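Local coordinates for factor essential for expression of methicillin resistance (Staphylococcus aureus, PDB 1LRZ), which adds glycines 2 and 3 of the pentaglycine bridge of staphylococcal peptidoglycan, taking them from glycyl-tRNA and transferring them to the lipid-linked cell-wall precursor, at residues Lys192-Ser197 with Leu240-Phe245; Pro202-Phe207 with Ala315-Ile320; Lys261-Ala266 with Asn285-Leu290. All coordinates share one frame; numbering follows the deposited sequence.

Overall arrangement
Contacts 1 and 2 share one mixed sheet, while contact 3 lies far along a helical arm that grows out of it. Strand 236-244 in contact 1 runs beside strand 310-320 in contact 2, and helix 201-207 follows strand 192-195 in the chain, so the two contacts have centres about 11 Å apart and touch directly, L240 packing on F207 and L196 on I203. Strand 236-244 leads into helix 245-272, and helix 277-307 returns to strand 310-320; contact 3 joins these two helices, its centre about 32 Å from that of contact 1, about 42 Å from that of contact 2 and about 45 Å from the centre of the chain.

Contact 1: Lys192-Ser197 with Leu240-Phe245; sequences KVRFLS and LAYINF
The ring of Y242 lies between K192 and R194 of the edge strand: K192 CA is over one face and R194 NE over the other, both offset toward the rim, while R194 N and L240 O lie in the ring plane at its edge. On the lysine side CB does the touching, 3.5 Å from Y242 CZ; on the other, R194 CG and CD brush Y242 CE2. The guanidinium stands steeply to the ring, with planes 71° apart, and its cation-pi attraction is weak at best. L240 CD2 takes one guanidinium face, 3.9 Å from R194 NH1. R194 carries CG between backbone N and carbonyl carbon (chi1 67°), as Y242 does, which sets the arginine chain across the ring.

These residues share a face of an antiparallel ladder in which strand 192-195 forms the outermost strand, within this chain, of a nine-strand mixed sheet. K192 pairs with Y242 and R194 with L240, both hydrogen-bonded pairs. K192 N gives a nearly straight 2.8 Å bond to Y242 O (173° at the hydrogen), and L240 N reaches R194 O at 2.8 Å. Between them V193 and A241 form a non-hydrogen-bonded pair, CA atoms 4.4 Å apart, their side chains on the other face with V345 and E348 of helix 341-355.

Charged ends find partners elsewhere: R194 bridges to E310 and E200, and K192 NZ to E247. Further along the segment, L196 CD2 meets L240 CD2 at 3.9 Å, and I203 packs on both leucines.

Contact 2: Pro202-Phe207 with Ala315-Ile320; sequences PIFRSF and AGFFFI
Helix 202-207 crosses strand 315-320 at 108° between their N-to-C directions, with axes 8.2 Å apart at closest approach. The backbones come nearest at F204 and A315, whose CA atoms are 5.8 Å apart, and no hydrogen bond joins the two segments.

F204 makes most of the contact from the helix side. With CG anti to the backbone N (chi1 161°), its ring extends to the strand: CD1 lies 3.9 Å from A315 CB, which sits at the ring edge, and CZ lies 3.7 Å from F317 CB. F317 CD1 is over one face, toward the rim. The two rings meet obliquely, planes at 39°, and Y225 of helix 222-232 meets both edge-to-face. One turn on, F207 CD1 comes within 3.8 Å of the same A315 CB, and A315 N stands over the centre of the F207 ring. The alanine methyl is thus held between two phenylalanines, while F207 also packs on L240 of the neighbouring strand.

Backbone bonds tie A315 to G331 and G316 to P239, placing this strand within the sheet. The arrangement, an apolar helix side laid across one face of a mixed sheet, is alpha/beta layer packing, consistent with the GNAT-like (acetyltransferase-type) fold of FemABX proteins.

Contact 3: Lys261-Ala266 with Asn285-Leu290; sequences KDLNKA and NLQQQL
L286 leans from helix 285-290 onto helix 261-266, touching it with CB and CD1. CB is the first to meet the partner helix, 4.1 Å from L263 CD1. With CG anti to the carbonyl carbon (chi1 -66°) and CD1 extended beyond it (chi2 175°), the branch ends against the opposite backbone: CD1 lies 3.5 Å from D262 C and equally close to L263 N. The same methyl reaches D262 CB at 3.7 Å and, more loosely, A266 CB at 4.2 Å, one turn along. L263 runs antiparallel alongside L286. L263 CD2 meets L290 CD1 at 3.5 Å, tighter than usual for two methyls, and also touches the end of the Q287 side chain.

Packing is mainly by leucines, with D262 CB and A266 CB against L286 CD1 and no hydrogen bond across. The D262 carboxylate turns to its own helix, where OD1 makes a weak salt bridge with K265 NZ.

The helices are antiparallel, at 153° with axes 9.7 Å apart, as in a two-helix coiled-coil arm. L259, one turn before L263, continues the apolar seam against L286 and L290, and R256 NH1 hydrogen-bonds L290 O. The pair belongs to the long hairpin of helices 245-272 and 277-307, inserted between strands 236-244 and 310-320 and projecting from their sheet.

Contact 1: Lys192-Ser197 with Leu240-Phe245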
ATOM      1  N   LYS A 192      16.158   7.318 -10.202  1.00 24.44           N
ATOM      2  CA  LYS A 192      15.887   8.190  -9.057  1.00 25.28           C
ATOM      3  C   LYS A 192      14.399   8.182  -8.714  1.00 22.14           C
ATOM      4  O   LYS A 192      13.569   7.756  -9.519  1.00 18.48           O
ATOM      5  CB  LYS A 192      16.355   9.621  -9.355  1.00 25.38           C
ATOM      6  CG  LYS A 192      17.863   9.701  -9.542  1.00 31.10           C
ATOM      7  CD  LYS A 192      18.377  11.084  -9.932  1.00 36.06           C
ATOM      8  CE  LYS A 192      19.906  11.028 -10.086  1.00 39.34           C
ATOM      9  NZ  LYS A 192      20.541  12.304 -10.511  1.00 43.73           N
ATOM     10  N   VAL A 193      14.063   8.642  -7.515  1.00 19.64           N
ATOM     11  CA  VAL A 193      12.668   8.687  -7.095  1.00 18.53           C
ATOM     12  C   VAL A 193      12.322  10.072  -6.555  1.00 21.14           C
ATOM     13  O   VAL A 193      13.053  10.629  -5.730  1.00 18.42           O
ATOM     14  CB  VAL A 193      12.381   7.627  -5.995  1.00 19.15           C
ATOM     15  CG1 VAL A 193      10.961   7.800  -5.433  1.00 19.93           C
ATOM     16  CG2 VAL A 193      12.552   6.231  -6.569  1.00 20.72           C
ATOM     17  N   ARG A 194      11.229  10.637  -7.055  1.00 16.20           N
ATOM     18  CA  ARG A 194      10.765  11.933  -6.586  1.00 20.32           C
ATOM     19  C   ARG A 194       9.288  11.784  -6.285  1.00 21.62           C
ATOM     20  O   ARG A 194       8.653  10.813  -6.717  1.00 22.35           O
ATOM     21  CB  ARG A 194      10.990  13.037  -7.631  1.00 19.95           C
ATOM     22  CG  ARG A 194      10.173  12.948  -8.919  1.00 22.37           C
ATOM     23  CD  ARG A 194      10.768  13.928  -9.938  1.00 26.42           C
ATOM     24  NE  ARG A 194      10.097  13.944 -11.234  1.00 24.43           N
ATOM     25  CZ  ARG A 194       8.957  14.579 -11.472  1.00 26.28           C
ATOM     26  NH1 ARG A 194       8.412  14.540 -12.682  1.00 24.18           N
ATOM     27  NH2 ARG A 194       8.362  15.256 -10.500  1.00 25.55           N
ATOM     28  N   PHE A 195       8.737  12.735  -5.544  1.00 21.77           N
ATOM     29  CA  PHE A 195       7.332  12.675  -5.199  1.00 23.15           C
ATOM     30  C   PHE A 195       6.541  13.700  -5.989  1.00 26.81           C
ATOM     31  O   PHE A 195       6.850  14.893  -5.974  1.00 28.40           O
ATOM     32  CB  PHE A 195       7.166  12.890  -3.698  1.00 22.48           C
ATOM     33  CG  PHE A 195       7.913  11.886  -2.871  1.00 22.31           C
ATOM     34  CD1 PHE A 195       9.172  12.191  -2.357  1.00 22.46           C
ATOM     35  CD2 PHE A 195       7.367  10.629  -2.620  1.00 17.15           C
ATOM     36  CE1 PHE A 195       9.882  11.253  -1.604  1.00 24.46           C
ATOM     37  CE2 PHE A 195       8.067   9.683  -1.869  1.00 21.85           C
ATOM     38  CZ  PHE A 195       9.327   9.997  -1.359  1.00 20.55           C
ATOM     39  N   LEU A 196       5.514  13.211  -6.674  1.00 25.79           N
ATOM     40  CA  LEU A 196       4.662  14.028  -7.519  1.00 27.65           C
ATOM     41  C   LEU A 196       3.610  14.836  -6.770  1.00 30.74           C
ATOM     42  O   LEU A 196       3.036  14.372  -5.778  1.00 29.88           O
ATOM     43  CB  LEU A 196       3.962  13.139  -8.550  1.00 24.73           C
ATOM     44  CG  LEU A 196       4.850  12.247  -9.420  1.00 22.52           C
ATOM     45  CD1 LEU A 196       3.985  11.497 -10.437  1.00 22.43           C
ATOM     46  CD2 LEU A 196       5.882  13.100 -10.137  1.00 24.24           C
ATOM     47  N   SER A 197       3.362  16.047  -7.268  1.00 31.91           N
ATOM     48  CA  SER A 197       2.358  16.941  -6.693  1.00 35.77           C
ATOM     49  C   SER A 197       1.132  16.768  -7.578  1.00 37.00           C
ATOM     50  O   SER A 197       1.173  16.027  -8.560  1.00 36.50           O
ATOM     51  CB  SER A 197       2.812  18.403  -6.756  1.00 36.93           C
ATOM     52  OG  SER A 197       4.162  18.554  -6.341  1.00 45.62           O
ATOM     53  N   LEU A 240       7.627   8.515  -7.834  1.00 20.95           N
ATOM     54  CA  LEU A 240       7.831   8.237  -9.250  1.00 19.20           C
ATOM     55  C   LEU A 240       9.305   7.866  -9.447  1.00 20.72           C
ATOM     56  O   LEU A 240      10.200   8.628  -9.063  1.00 18.64           O
ATOM     57  CB  LEU A 240       7.520   9.472 -10.117  1.00 17.42           C
ATOM     58  CG  LEU A 240       8.086   9.350 -11.554  1.00 21.17           C
ATOM     59  CD1 LEU A 240       7.229   8.366 -12.354  1.00 18.36           C
ATOM     60  CD2 LEU A 240       8.139  10.710 -12.258  1.00 18.81           C
ATOM     61  N   ALA A 241       9.554   6.691 -10.017  1.00 16.37           N
ATOM     62  CA  ALA A 241      10.917   6.265 -10.306  1.00 14.33           C
ATOM     63  C   ALA A 241      11.127   6.804 -11.712  1.00 18.31           C
ATOM     64  O   ALA A 241      10.230   6.690 -12.565  1.00 14.24           O
ATOM     65  CB  ALA A 241      11.015   4.736 -10.302  1.00 13.47           C
ATOM     66  N   TYR A 242      12.297   7.378 -11.965  1.00 18.48           N
ATOM     67  CA  TYR A 242      12.556   7.962 -13.271  1.00 22.94           C
ATOM     68  C   TYR A 242      14.047   8.109 -13.548  1.00 23.22           C
ATOM     69  O   TYR A 242      14.888   7.920 -12.670  1.00 22.93           O
ATOM     70  CB  TYR A 242      11.920   9.345 -13.325  1.00 19.66           C
ATOM     71  CG  TYR A 242      12.636  10.319 -12.418  1.00 24.04           C
ATOM     72  CD1 TYR A 242      13.679  11.115 -12.902  1.00 25.15           C
ATOM     73  CD2 TYR A 242      12.331  10.385 -11.053  1.00 23.21           C
ATOM     74  CE1 TYR A 242      14.405  11.952 -12.055  1.00 26.56           C
ATOM     75  CE2 TYR A 242      13.052  11.216 -10.194  1.00 27.93           C
ATOM     76  CZ  TYR A 242      14.088  11.997 -10.702  1.00 28.93           C
ATOM     77  OH  TYR A 242      14.808  12.819  -9.864  1.00 27.35           O
ATOM     78  N   ILE A 243      14.360   8.463 -14.785  1.00 26.47           N
ATOM     79  CA  ILE A 243      15.737   8.685 -15.174  1.00 25.70           C
ATOM     80  C   ILE A 243      15.821  10.088 -15.754  1.00 25.00           C
ATOM     81  O   ILE A 243      15.010  10.453 -16.604  1.00 24.42           O
ATOM     82  CB  ILE A 243      16.191   7.707 -16.269  1.00 29.27           C
ATOM     83  CG1 ILE A 243      16.157   6.267 -15.742  1.00 31.50           C
ATOM     84  CG2 ILE A 243      17.594   8.089 -16.745  1.00 25.97           C
ATOM     85  CD1 ILE A 243      16.494   5.221 -16.800  1.00 33.03           C
ATOM     86  N   ASN A 244      16.786  10.862 -15.267  1.00 24.01           N
ATOM     87  CA  ASN A 244      17.057  12.208 -15.762  1.00 24.38           C
ATOM     88  C   ASN A 244      18.276  11.926 -16.638  1.00 23.19           C
ATOM     89  O   ASN A 244      19.360  11.655 -16.123  1.00 19.93           O
ATOM     90  CB  ASN A 244      17.438  13.139 -14.605  1.00 24.91           C
ATOM     91  CG  ASN A 244      17.812  14.533 -15.074  1.00 27.27           C
ATOM     92  OD1 ASN A 244      17.404  15.532 -14.472  1.00 32.18           O
ATOM     93  ND2 ASN A 244      18.593  14.609 -16.146  1.00 25.12           N
ATOM     94  N   PHE A 245      18.108  11.969 -17.954  1.00 23.76           N
ATOM     95  CA  PHE A 245      19.229  11.631 -18.813  1.00 25.31           C
ATOM     96  C   PHE A 245      20.470  12.505 -18.728  1.00 25.52           C
ATOM     97  O   PHE A 245      21.577  11.976 -18.753  1.00 28.77           O
ATOM     98  CB  PHE A 245      18.741  11.456 -20.249  1.00 25.41           C
ATOM     99  CG  PHE A 245      17.914  10.210 -20.436  1.00 27.57           C
ATOM    100  CD1 PHE A 245      16.555  10.290 -20.712  1.00 23.68           C
ATOM    101  CD2 PHE A 245      18.487   8.950 -20.253  1.00 26.01           C
ATOM    102  CE1 PHE A 245      15.770   9.138 -20.795  1.00 23.81           C
ATOM    103  CE2 PHE A 245      17.712   7.793 -20.333  1.00 28.72           C
ATOM    104  CZ  PHE A 245      16.345   7.891 -20.604  1.00 25.07           C
TER

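Contact 2: Pro202-Phe207 with Ala315-Ile320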
ATOM      1  N   PRO A 202      -1.011  13.412 -13.670  1.00 35.01           N
ATOM      2  CA  PRO A 202      -1.197  12.659 -14.917  1.00 35.15           C
ATOM      3  C   PRO A 202      -0.034  11.716 -15.263  1.00 34.11           C
ATOM      4  O   PRO A 202      -0.229  10.732 -15.986  1.00 32.67           O
ATOM      5  CB  PRO A 202      -1.418  13.754 -15.968  1.00 36.02           C
ATOM      6  CG  PRO A 202      -0.795  14.986 -15.348  1.00 39.77           C
ATOM      7  CD  PRO A 202      -1.181  14.857 -13.897  1.00 34.25           C
ATOM      8  N   ILE A 203       1.166  12.015 -14.760  1.00 31.19           N
ATOM      9  CA  ILE A 203       2.313  11.143 -15.003  1.00 29.51           C
ATOM     10  C   ILE A 203       1.998   9.808 -14.332  1.00 30.15           C
ATOM     11  O   ILE A 203       2.191   8.745 -14.921  1.00 30.29           O
ATOM     12  CB  ILE A 203       3.623  11.685 -14.380  1.00 30.76           C
ATOM     13  CG1 ILE A 203       4.018  13.011 -15.029  1.00 33.42           C
ATOM     14  CG2 ILE A 203       4.742  10.657 -14.560  1.00 29.92           C
ATOM     15  CD1 ILE A 203       5.336  13.567 -14.515  1.00 31.11           C
ATOM     16  N   PHE A 204       1.517   9.872 -13.092  1.00 29.21           N
ATOM     17  CA  PHE A 204       1.156   8.667 -12.344  1.00 28.85           C
ATOM     18  C   PHE A 204       0.033   7.946 -13.082  1.00 28.83           C
ATOM     19  O   PHE A 204       0.052   6.724 -13.239  1.00 28.09           O
ATOM     20  CB  PHE A 204       0.674   9.035 -10.933  1.00 29.59           C
ATOM     21  CG  PHE A 204      -0.118   7.945 -10.264  1.00 30.70           C
ATOM     22  CD1 PHE A 204       0.518   6.809  -9.762  1.00 28.70           C
ATOM     23  CD2 PHE A 204      -1.511   8.036 -10.178  1.00 28.90           C
ATOM     24  CE1 PHE A 204      -0.224   5.769  -9.187  1.00 29.37           C
ATOM     25  CE2 PHE A 204      -2.266   7.004  -9.606  1.00 28.90           C
ATOM     26  CZ  PHE A 204      -1.621   5.865  -9.107  1.00 29.40           C
ATOM     27  N   ARG A 205      -0.944   8.724 -13.534  1.00 29.86           N
ATOM     28  CA  ARG A 205      -2.095   8.198 -14.257  1.00 36.34           C
ATOM     29  C   ARG A 205      -1.707   7.441 -15.520  1.00 36.69           C
ATOM     30  O   ARG A 205      -2.381   6.485 -15.905  1.00 36.86           O
ATOM     31  CB  ARG A 205      -3.038   9.344 -14.620  1.00 38.43           C
ATOM     32  CG  ARG A 205      -3.623  10.058 -13.412  1.00 48.31           C
ATOM     33  CD  ARG A 205      -5.103   9.753 -13.264  1.00 54.80           C
ATOM     34  NE  ARG A 205      -5.362   8.320 -13.218  1.00 59.92           N
ATOM     35  CZ  ARG A 205      -6.571   7.773 -13.322  1.00 63.04           C
ATOM     36  NH1 ARG A 205      -7.639   8.535 -13.488  1.00 64.33           N
ATOM     37  NH2 ARG A 205      -6.727   6.459 -13.226  1.00 64.89           N
ATOM     38  N   SER A 206      -0.621   7.860 -16.160  1.00 36.58           N
ATOM     39  CA  SER A 206      -0.175   7.202 -17.383  1.00 39.57           C
ATOM     40  C   SER A 206       0.181   5.735 -17.140  1.00 41.50           C
ATOM     41  O   SER A 206       0.084   4.916 -18.052  1.00 42.75           O
ATOM     42  CB  SER A 206       1.041   7.920 -17.972  1.00 40.20           C
ATOM     43  OG  SER A 206       2.207   7.636 -17.212  1.00 43.00           O
ATOM     44  N   PHE A 207       0.588   5.402 -15.915  1.00 41.28           N
ATOM     45  CA  PHE A 207       0.953   4.020 -15.589  1.00 40.48           C
ATOM     46  C   PHE A 207      -0.238   3.126 -15.269  1.00 41.78           C
ATOM     47  O   PHE A 207      -0.117   1.904 -15.284  1.00 42.34           O
ATOM     48  CB  PHE A 207       1.915   3.969 -14.401  1.00 36.90           C
ATOM     49  CG  PHE A 207       3.248   4.580 -14.674  1.00 33.16           C
ATOM     50  CD1 PHE A 207       3.506   5.896 -14.319  1.00 30.95           C
ATOM     51  CD2 PHE A 207       4.239   3.853 -15.328  1.00 33.22           C
ATOM     52  CE1 PHE A 207       4.738   6.479 -14.599  1.00 29.39           C
ATOM     53  CE2 PHE A 207       5.477   4.429 -15.614  1.00 31.60           C
ATOM     54  CZ  PHE A 207       5.724   5.748 -15.255  1.00 27.90           C
ATOM     55  N   ALA A 315       5.565   4.122 -10.937  1.00 19.85           N
ATOM     56  CA  ALA A 315       4.991   5.031  -9.952  1.00 18.19           C
ATOM     57  C   ALA A 315       4.036   4.285  -9.036  1.00 18.31           C
ATOM     58  O   ALA A 315       3.524   3.212  -9.387  1.00 15.33           O
ATOM     59  CB  ALA A 315       4.254   6.182 -10.648  1.00 18.43           C
ATOM     60  N   GLY A 316       3.808   4.860  -7.859  1.00 15.60           N
ATOM     61  CA  GLY A 316       2.911   4.257  -6.897  1.00 17.15           C
ATOM     62  C   GLY A 316       2.159   5.326  -6.135  1.00 16.42           C
ATOM     63  O   GLY A 316       2.616   6.471  -6.018  1.00 15.24           O
ATOM     64  N   PHE A 317       0.997   4.946  -5.618  1.00 16.66           N
ATOM     65  CA  PHE A 317       0.149   5.846  -4.838  1.00 15.17           C
ATOM     66  C   PHE A 317       0.134   5.230  -3.434  1.00 15.35           C
ATOM     67  O   PHE A 317      -0.374   4.120  -3.245  1.00 14.94           O
ATOM     68  CB  PHE A 317      -1.259   5.859  -5.421  1.00 19.32           C
ATOM     69  CG  PHE A 317      -2.045   7.080  -5.072  1.00 21.64           C
ATOM     70  CD1 PHE A 317      -1.850   8.270  -5.769  1.00 21.78           C
ATOM     71  CD2 PHE A 317      -2.999   7.041  -4.065  1.00 22.08           C
ATOM     72  CE1 PHE A 317      -2.598   9.403  -5.469  1.00 21.09           C
ATOM     73  CE2 PHE A 317      -3.752   8.176  -3.758  1.00 24.06           C
ATOM     74  CZ  PHE A 317      -3.547   9.356  -4.468  1.00 18.14           C
ATOM     75  N   PHE A 318       0.686   5.944  -2.457  1.00 16.69           N
ATOM     76  CA  PHE A 318       0.794   5.423  -1.100  1.00 15.65           C
ATOM     77  C   PHE A 318       0.082   6.209  -0.010  1.00 17.89           C
ATOM     78  O   PHE A 318       0.128   7.439   0.013  1.00 17.74           O
ATOM     79  CB  PHE A 318       2.264   5.339  -0.683  1.00 16.79           C
ATOM     80  CG  PHE A 318       3.053   4.264  -1.378  1.00 17.45           C
ATOM     81  CD1 PHE A 318       3.476   4.425  -2.692  1.00 14.78           C
ATOM     82  CD2 PHE A 318       3.395   3.090  -0.695  1.00 14.48           C
ATOM     83  CE1 PHE A 318       4.228   3.435  -3.330  1.00 16.61           C
ATOM     84  CE2 PHE A 318       4.141   2.095  -1.314  1.00 15.59           C
ATOM     85  CZ  PHE A 318       4.563   2.266  -2.643  1.00 17.11           C
ATOM     86  N   PHE A 319      -0.558   5.484   0.909  1.00 16.35           N
ATOM     87  CA  PHE A 319      -1.205   6.109   2.061  1.00 16.62           C
ATOM     88  C   PHE A 319      -0.270   5.897   3.253  1.00 18.95           C
ATOM     89  O   PHE A 319       0.277   4.799   3.451  1.00 18.68           O
ATOM     90  CB  PHE A 319      -2.578   5.485   2.307  1.00 17.42           C
ATOM     91  CG  PHE A 319      -3.552   5.747   1.195  1.00 18.08           C
ATOM     92  CD1 PHE A 319      -4.357   4.728   0.696  1.00 19.20           C
ATOM     93  CD2 PHE A 319      -3.627   7.010   0.607  1.00 20.25           C
ATOM     94  CE1 PHE A 319      -5.222   4.962  -0.376  1.00 20.18           C
ATOM     95  CE2 PHE A 319      -4.497   7.253  -0.468  1.00 22.67           C
ATOM     96  CZ  PHE A 319      -5.291   6.227  -0.958  1.00 22.46           C
ATOM     97  N   ILE A 320      -0.072   6.950   4.039  1.00 18.33           N
ATOM     98  CA  ILE A 320       0.843   6.883   5.164  1.00 18.16           C
ATOM     99  C   ILE A 320       0.184   7.289   6.470  1.00 19.52           C
ATOM    100  O   ILE A 320      -0.274   8.416   6.629  1.00 18.79           O
ATOM    101  CB  ILE A 320       2.084   7.800   4.925  1.00 22.69           C
ATOM    102  CG1 ILE A 320       2.812   7.380   3.640  1.00 23.93           C
ATOM    103  CG2 ILE A 320       3.030   7.740   6.115  1.00 17.98           C
ATOM    104  CD1 ILE A 320       2.182   7.920   2.387  1.00 28.71           C
TER

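Contact 3: Lys261-Ala266 with Asn285-Leu290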
ATOM      1  N   LYS A 261      41.525   6.241 -17.040  1.00 36.33           N
ATOM      2  CA  LYS A 261      42.729   6.469 -16.258  1.00 40.46           C
ATOM      3  C   LYS A 261      43.305   5.135 -15.791  1.00 41.04           C
ATOM      4  O   LYS A 261      44.520   4.924 -15.830  1.00 41.17           O
ATOM      5  CB  LYS A 261      42.416   7.352 -15.050  1.00 42.31           C
ATOM      6  CG  LYS A 261      43.636   7.692 -14.214  1.00 49.19           C
ATOM      7  CD  LYS A 261      43.290   8.646 -13.080  1.00 53.71           C
ATOM      8  CE  LYS A 261      44.519   8.953 -12.231  1.00 56.46           C
ATOM      9  NZ  LYS A 261      44.190   9.874 -11.105  1.00 60.15           N
ATOM     10  N   ASP A 262      42.438   4.232 -15.342  1.00 40.83           N
ATOM     11  CA  ASP A 262      42.911   2.928 -14.895  1.00 38.84           C
ATOM     12  C   ASP A 262      43.441   2.131 -16.078  1.00 35.89           C
ATOM     13  O   ASP A 262      44.437   1.420 -15.961  1.00 34.83           O
ATOM     14  CB  ASP A 262      41.795   2.152 -14.192  1.00 42.41           C
ATOM     15  CG  ASP A 262      41.458   2.729 -12.830  1.00 48.77           C
ATOM     16  OD1 ASP A 262      42.402   3.049 -12.071  1.00 53.67           O
ATOM     17  OD2 ASP A 262      40.256   2.856 -12.510  1.00 50.76           O
ATOM     18  N   LEU A 263      42.773   2.258 -17.220  1.00 34.71           N
ATOM     19  CA  LEU A 263      43.194   1.549 -18.418  1.00 35.78           C
ATOM     20  C   LEU A 263      44.614   1.946 -18.800  1.00 37.86           C
ATOM     21  O   LEU A 263      45.436   1.097 -19.131  1.00 37.84           O
ATOM     22  CB  LEU A 263      42.256   1.850 -19.591  1.00 33.58           C
ATOM     23  CG  LEU A 263      42.675   1.169 -20.900  1.00 35.32           C
ATOM     24  CD1 LEU A 263      42.725  -0.349 -20.712  1.00 34.11           C
ATOM     25  CD2 LEU A 263      41.698   1.540 -22.006  1.00 37.40           C
ATOM     26  N   ASN A 264      44.901   3.241 -18.755  1.00 40.93           N
ATOM     27  CA  ASN A 264      46.226   3.708 -19.113  1.00 43.10           C
ATOM     28  C   ASN A 264      47.273   3.198 -18.134  1.00 42.96           C
ATOM     29  O   ASN A 264      48.397   2.920 -18.535  1.00 42.59           O
ATOM     30  CB  ASN A 264      46.240   5.237 -19.222  1.00 46.55           C
ATOM     31  CG  ASN A 264      45.436   5.740 -20.422  1.00 49.56           C
ATOM     32  OD1 ASN A 264      45.580   5.233 -21.537  1.00 49.99           O
ATOM     33  ND2 ASN A 264      44.593   6.743 -20.195  1.00 52.05           N
ATOM     34  N   LYS A 265      46.912   3.064 -16.861  1.00 42.30           N
ATOM     35  CA  LYS A 265      47.854   2.526 -15.886  1.00 44.35           C
ATOM     36  C   LYS A 265      48.168   1.110 -16.354  1.00 43.83           C
ATOM     37  O   LYS A 265      49.321   0.694 -16.401  1.00 44.49           O
ATOM     38  CB  LYS A 265      47.235   2.440 -14.488  1.00 47.37           C
ATOM     39  CG  LYS A 265      46.936   3.763 -13.812  1.00 51.76           C
ATOM     40  CD  LYS A 265      46.258   3.519 -12.463  1.00 56.38           C
ATOM     41  CE  LYS A 265      45.809   4.823 -11.802  1.00 59.38           C
ATOM     42  NZ  LYS A 265      44.963   4.580 -10.592  1.00 60.25           N
ATOM     43  N   ALA A 266      47.115   0.381 -16.705  1.00 43.52           N
ATOM     44  CA  ALA A 266      47.241  -0.995 -17.166  1.00 42.54           C
ATOM     45  C   ALA A 266      48.155  -1.111 -18.381  1.00 41.50           C
ATOM     46  O   ALA A 266      48.996  -2.008 -18.455  1.00 40.21           O
ATOM     47  CB  ALA A 266      45.855  -1.559 -17.500  1.00 42.91           C
ATOM     48  N   ASN A 285      39.884  -6.615 -18.784  1.00 22.21           N
ATOM     49  CA  ASN A 285      38.808  -6.375 -17.824  1.00 21.50           C
ATOM     50  C   ASN A 285      38.283  -4.940 -17.989  1.00 22.92           C
ATOM     51  O   ASN A 285      37.077  -4.710 -18.117  1.00 21.63           O
ATOM     52  CB  ASN A 285      39.341  -6.596 -16.400  1.00 17.31           C
ATOM     53  CG  ASN A 285      38.441  -5.998 -15.328  1.00 23.79           C
ATOM     54  OD1 ASN A 285      37.471  -6.625 -14.867  1.00 27.90           O
ATOM     55  ND2 ASN A 285      38.750  -4.777 -14.930  1.00 19.62           N
ATOM     56  N   LEU A 286      39.203  -3.979 -18.000  1.00 23.58           N
ATOM     57  CA  LEU A 286      38.848  -2.566 -18.139  1.00 22.53           C
ATOM     58  C   LEU A 286      38.251  -2.217 -19.508  1.00 22.56           C
ATOM     59  O   LEU A 286      37.276  -1.461 -19.596  1.00 22.91           O
ATOM     60  CB  LEU A 286      40.080  -1.695 -17.859  1.00 21.42           C
ATOM     61  CG  LEU A 286      40.599  -1.743 -16.416  1.00 23.82           C
ATOM     62  CD1 LEU A 286      41.887  -0.948 -16.297  1.00 25.68           C
ATOM     63  CD2 LEU A 286      39.559  -1.176 -15.477  1.00 23.52           C
ATOM     64  N   GLN A 287      38.820  -2.774 -20.573  1.00 22.87           N
ATOM     65  CA  GLN A 287      38.324  -2.489 -21.911  1.00 22.89           C
ATOM     66  C   GLN A 287      36.872  -2.933 -22.029  1.00 23.81           C
ATOM     67  O   GLN A 287      36.040  -2.243 -22.621  1.00 19.14           O
ATOM     68  CB  GLN A 287      39.161  -3.214 -22.962  1.00 26.15           C
ATOM     69  CG  GLN A 287      38.803  -2.814 -24.385  1.00 26.98           C
ATOM     70  CD  GLN A 287      38.868  -1.305 -24.583  1.00 32.07           C
ATOM     71  OE1 GLN A 287      37.856  -0.650 -24.866  1.00 32.77           O
ATOM     72  NE2 GLN A 287      40.057  -0.745 -24.418  1.00 27.45           N
ATOM     73  N   GLN A 288      36.570  -4.093 -21.457  1.00 23.43           N
ATOM     74  CA  GLN A 288      35.216  -4.623 -21.502  1.00 23.59           C
ATOM     75  C   GLN A 288      34.245  -3.677 -20.792  1.00 22.62           C
ATOM     76  O   GLN A 288      33.141  -3.426 -21.284  1.00 20.58           O
ATOM     77  CB  GLN A 288      35.187  -6.011 -20.856  1.00 26.92           C
ATOM     78  CG  GLN A 288      33.964  -6.827 -21.190  1.00 25.29           C
ATOM     79  CD  GLN A 288      34.096  -8.269 -20.730  1.00 29.96           C
ATOM     80  OE1 GLN A 288      33.565  -9.179 -21.365  1.00 31.83           O
ATOM     81  NE2 GLN A 288      34.799  -8.483 -19.620  1.00 22.14           N
ATOM     82  N   GLN A 289      34.657  -3.151 -19.639  1.00 23.16           N
ATOM     83  CA  GLN A 289      33.812  -2.225 -18.894  1.00 25.19           C
ATOM     84  C   GLN A 289      33.631  -0.933 -19.690  1.00 24.57           C
ATOM     85  O   GLN A 289      32.558  -0.339 -19.678  1.00 21.93           O
ATOM     86  CB  GLN A 289      34.431  -1.898 -17.538  1.00 24.40           C
ATOM     87  CG  GLN A 289      34.542  -3.074 -16.598  1.00 28.58           C
ATOM     88  CD  GLN A 289      35.240  -2.691 -15.310  1.00 30.69           C
ATOM     89  OE1 GLN A 289      34.720  -1.905 -14.522  1.00 36.68           O
ATOM     90  NE2 GLN A 289      36.430  -3.229 -15.098  1.00 34.56           N
ATOM     91  N   LEU A 290      34.684  -0.499 -20.380  1.00 25.11           N
ATOM     92  CA  LEU A 290      34.588   0.714 -21.182  1.00 25.49           C
ATOM     93  C   LEU A 290      33.562   0.522 -22.293  1.00 24.60           C
ATOM     94  O   LEU A 290      32.766   1.415 -22.565  1.00 25.15           O
ATOM     95  CB  LEU A 290      35.952   1.087 -21.781  1.00 21.59           C
ATOM     96  CG  LEU A 290      36.891   1.836 -20.826  1.00 25.94           C
ATOM     97  CD1 LEU A 290      38.314   1.809 -21.366  1.00 27.24           C
ATOM     98  CD2 LEU A 290      36.406   3.277 -20.646  1.00 22.76           C
TER